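Local coordinates for RTX toxin RtxA (Vibrio vulnificus MO6-24/O, PDB 6IMP), which is the alpha/beta-hydrolase effector domain of a MARTX toxin and probably acts as a hydrolase, at residues H122-I128 with A299-V303. Residues are numbered along the deposited sequence; the frame is centred on the assembly and turned at random.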
ATOM      1  N   HIS A 122      -0.705  10.531  12.566  1.00100.49           N
ATOM      2  CA  HIS A 122      -2.142  10.543  12.855  1.00 87.64           C
ATOM      3  C   HIS A 122      -2.604   9.263  13.567  1.00 79.32           C
ATOM      4  O   HIS A 122      -3.512   9.311  14.391  1.00 80.32           O
ATOM      5  CB  HIS A 122      -2.957  10.757  11.570  1.00 84.65           C
ATOM      6  CG  HIS A 122      -2.734  12.088  10.910  1.00 83.06           C
ATOM      7  ND1 HIS A 122      -3.455  13.215  11.239  1.00 81.61           N
ATOM      8  CD2 HIS A 122      -1.923  12.450   9.888  1.00 87.31           C
ATOM      9  CE1 HIS A 122      -3.077  14.221  10.465  1.00 80.92           C
ATOM     10  NE2 HIS A 122      -2.149  13.783   9.637  1.00 76.66           N
ATOM     11  N   TYR A 123      -1.973   8.128  13.251  1.00 90.98           N
ATOM     12  CA  TYR A 123      -2.278   6.855  13.938  1.00 94.64           C
ATOM     13  C   TYR A 123      -1.563   6.772  15.296  1.00104.22           C
ATOM     14  O   TYR A 123      -2.162   6.362  16.295  1.00104.22           O
ATOM     15  CB  TYR A 123      -1.867   5.637  13.095  1.00 82.97           C
ATOM     16  CG  TYR A 123      -2.769   5.281  11.908  1.00 75.80           C
ATOM     17  CD1 TYR A 123      -4.029   4.719  12.095  1.00 68.68           C
ATOM     18  CD2 TYR A 123      -2.297   5.399  10.594  1.00 71.04           C
ATOM     19  CE1 TYR A 123      -4.818   4.352  11.010  1.00 72.33           C
ATOM     20  CE2 TYR A 123      -3.070   5.034   9.504  1.00 62.72           C
ATOM     21  CZ  TYR A 123      -4.327   4.510   9.708  1.00 71.82           C
ATOM     22  OH  TYR A 123      -5.092   4.145   8.616  1.00 63.52           O
ATOM     23  N   GLN A 124      -0.277   7.121  15.314  1.00104.44           N
ATOM     24  CA  GLN A 124       0.545   7.017  16.528  1.00106.26           C
ATOM     25  C   GLN A 124      -0.052   7.822  17.704  1.00112.69           C
ATOM     26  O   GLN A 124      -0.181   7.299  18.816  1.00114.17           O
ATOM     27  CB  GLN A 124       1.992   7.453  16.235  1.00104.45           C
ATOM     28  CG  GLN A 124       2.771   6.474  15.346  1.00 99.80           C
ATOM     29  CD  GLN A 124       4.202   6.933  15.040  1.00 94.57           C
ATOM     30  OE1 GLN A 124       4.450   7.614  14.041  1.00 86.03           O
ATOM     31  NE2 GLN A 124       5.151   6.540  15.890  1.00 85.19           N
ATOM     32  N   LYS A 125      -0.454   9.067  17.425  1.00111.41           N
ATOM     33  CA  LYS A 125      -1.206   9.941  18.371  1.00 97.65           C
ATOM     34  C   LYS A 125      -2.359   9.317  19.134  1.00 97.91           C
ATOM     35  O   LYS A 125      -2.746   9.796  20.198  1.00103.98           O
ATOM     36  CB  LYS A 125      -1.884  11.070  17.607  1.00 92.64           C
ATOM     37  CG  LYS A 125      -1.028  12.306  17.439  1.00102.77           C
ATOM     38  CD  LYS A 125      -1.600  13.242  16.383  1.00106.28           C
ATOM     39  CE  LYS A 125      -2.610  14.219  16.961  1.00102.00           C
ATOM     40  NZ  LYS A 125      -3.143  15.112  15.896  1.00 99.38           N
ATOM     41  N   GLN A 126      -2.965   8.305  18.540  1.00 99.85           N
ATOM     42  CA  GLN A 126      -4.044   7.573  19.182  1.00100.05           C
ATOM     43  C   GLN A 126      -3.524   6.229  19.684  1.00 92.04           C
ATOM     44  O   GLN A 126      -4.281   5.257  19.795  1.00 83.95           O
ATOM     45  CB  GLN A 126      -5.200   7.374  18.195  1.00109.30           C
ATOM     46  CG  GLN A 126      -5.462   8.572  17.279  1.00107.21           C
ATOM     47  CD  GLN A 126      -6.658   8.363  16.373  1.00102.85           C
ATOM     48  OE1 GLN A 126      -7.537   7.548  16.659  1.00100.33           O
ATOM     49  NE2 GLN A 126      -6.686   9.083  15.259  1.00105.40           N
ATOM     50  N   GLY A 127      -2.226   6.182  19.988  1.00 83.49           N
ATOM     51  CA  GLY A 127      -1.567   4.953  20.424  1.00103.05           C
ATOM     52  C   GLY A 127      -1.869   3.730  19.563  1.00119.77           C
ATOM     53  O   GLY A 127      -2.310   2.693  20.077  1.00119.10           O
ATOM     54  N   ILE A 128      -1.655   3.867  18.252  1.00125.28           N
ATOM     55  CA  ILE A 128      -1.710   2.740  17.304  1.00118.31           C
ATOM     56  C   ILE A 128      -0.359   2.623  16.577  1.00115.85           C
ATOM     57  O   ILE A 128       0.197   3.635  16.122  1.00111.07           O
ATOM     58  CB  ILE A 128      -2.857   2.922  16.276  1.00114.85           C
ATOM     59  CG1 ILE A 128      -4.214   2.908  16.989  1.00114.97           C
ATOM     60  CG2 ILE A 128      -2.829   1.824  15.220  1.00107.84           C
ATOM     61  CD1 ILE A 128      -5.371   3.387  16.134  1.00114.87           C
ATOM     62  N   ALA A 299      -8.961  10.313  10.326  1.00 69.08           N
ATOM     63  CA  ALA A 299      -8.247   9.418  11.262  1.00 77.79           C
ATOM     64  C   ALA A 299      -9.170   8.729  12.280  1.00 87.54           C
ATOM     65  O   ALA A 299      -8.976   7.550  12.601  1.00 96.28           O
ATOM     66  CB  ALA A 299      -7.141  10.167  11.997  1.00 69.72           C
ATOM     67  N   ASP A 300     -10.155   9.475  12.789  1.00 92.73           N
ATOM     68  CA  ASP A 300     -11.065   8.964  13.820  1.00 91.59           C
ATOM     69  C   ASP A 300     -12.035   7.931  13.252  1.00 93.96           C
ATOM     70  O   ASP A 300     -12.191   6.846  13.824  1.00 93.25           O
ATOM     71  CB  ASP A 300     -11.822  10.114  14.516  1.00 95.97           C
ATOM     72  CG  ASP A 300     -11.019  10.744  15.676  1.00 98.56           C
ATOM     73  OD1 ASP A 300     -10.144  10.063  16.255  1.00101.67           O
ATOM     74  OD2 ASP A 300     -11.289  11.912  16.032  1.00 91.81           O
ATOM     75  N   GLN A 301     -12.670   8.253  12.127  1.00 99.41           N
ATOM     76  CA  GLN A 301     -13.543   7.283  11.444  1.00104.62           C
ATOM     77  C   GLN A 301     -12.798   5.984  11.118  1.00104.91           C
ATOM     78  O   GLN A 301     -13.345   4.885  11.284  1.00109.69           O
ATOM     79  CB  GLN A 301     -14.141   7.870  10.159  1.00105.30           C
ATOM     80  CG  GLN A 301     -14.711   6.806   9.219  1.00 98.46           C
ATOM     81  CD  GLN A 301     -15.887   7.287   8.397  1.00 99.84           C
ATOM     82  OE1 GLN A 301     -15.945   8.449   7.984  1.00 94.99           O
ATOM     83  NE2 GLN A 301     -16.823   6.379   8.128  1.00 92.83           N
ATOM     84  N   ILE A 302     -11.552   6.120  10.663  1.00 98.62           N
ATOM     85  CA  ILE A 302     -10.738   4.968  10.257  1.00 93.83           C
ATOM     86  C   ILE A 302     -10.610   3.956  11.393  1.00 87.04           C
ATOM     87  O   ILE A 302     -10.810   2.763  11.184  1.00 83.20           O
ATOM     88  CB  ILE A 302      -9.335   5.399   9.756  1.00 89.30           C
ATOM     89  CG1 ILE A 302      -9.427   5.950   8.327  1.00 90.23           C
ATOM     90  CG2 ILE A 302      -8.366   4.228   9.770  1.00 83.26           C
ATOM     91  CD1 ILE A 302      -8.192   6.710   7.874  1.00 92.77           C
ATOM     92  N   VAL A 303     -10.281   4.431  12.574  1.00 82.01           N
ATOM     93  CA  VAL A 303     -10.127   3.537  13.691  1.00 85.80           C
ATOM     94  C   VAL A 303     -11.453   3.028  14.171  1.00 91.81           C
ATOM     95  O   VAL A 303     -11.519   2.222  15.069  1.00 95.30           O
ATOM     96  CB  VAL A 303      -9.419   4.212  14.851  1.00 88.25           C
ATOM     97  CG1 VAL A 303      -9.165   3.209  15.944  1.00 88.25           C
ATOM     98  CG2 VAL A 303      -8.106   4.784  14.382  1.00 89.84           C
TER
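The ring of Tyr123 meets Ile302 with its edge, near the ring plane: CG2 of Ile302 sits 3.8 Å from CE1 of Tyr123 and 3.5 Å from its OH, the two side chains crossing at about a right angle. With CG placed beside the backbone N (chi1 -76°), the ring lies against Val102 and Leu202 of the central sheet; Ile302 also touches Leu202. The second flat group, the amide of Gln126, stretches out from an extended chain toward helix 291-302. Its NE2 lies 3.5 Å from CB of Ala299, while its OE1 is 3.6 Å from CG2 of Val303. OD1 of Asp300 comes within 3.7 Å of NE2 of Gln126, but the carboxylate and amide planes are 66° apart and no hydrogen bond joins them. NE2 of Gln126 makes a weak, bent bond (3.3 Å, 130°) to O of His122 in its own segment. Beside the amide, Ile128 and Val303 meet tip to tip, CD1 of Ile128 being 3.5 Å from CG2 of Val303. Gly127, at positive phi, is the C-prime residue of the Schellman motif that ends helix 112-124; Tyr123 O takes bonds from both Gln126 N and Ile128 N. The C-terminal ends of two helices of the alpha/beta-hydrolase fold are thus packed together beside its central sheet. Without a hydrogen bond or salt bridge between the segments, apolar contacts carry this join, while the polar groups of Gln126 and Asp300 gather at its more exposed margin.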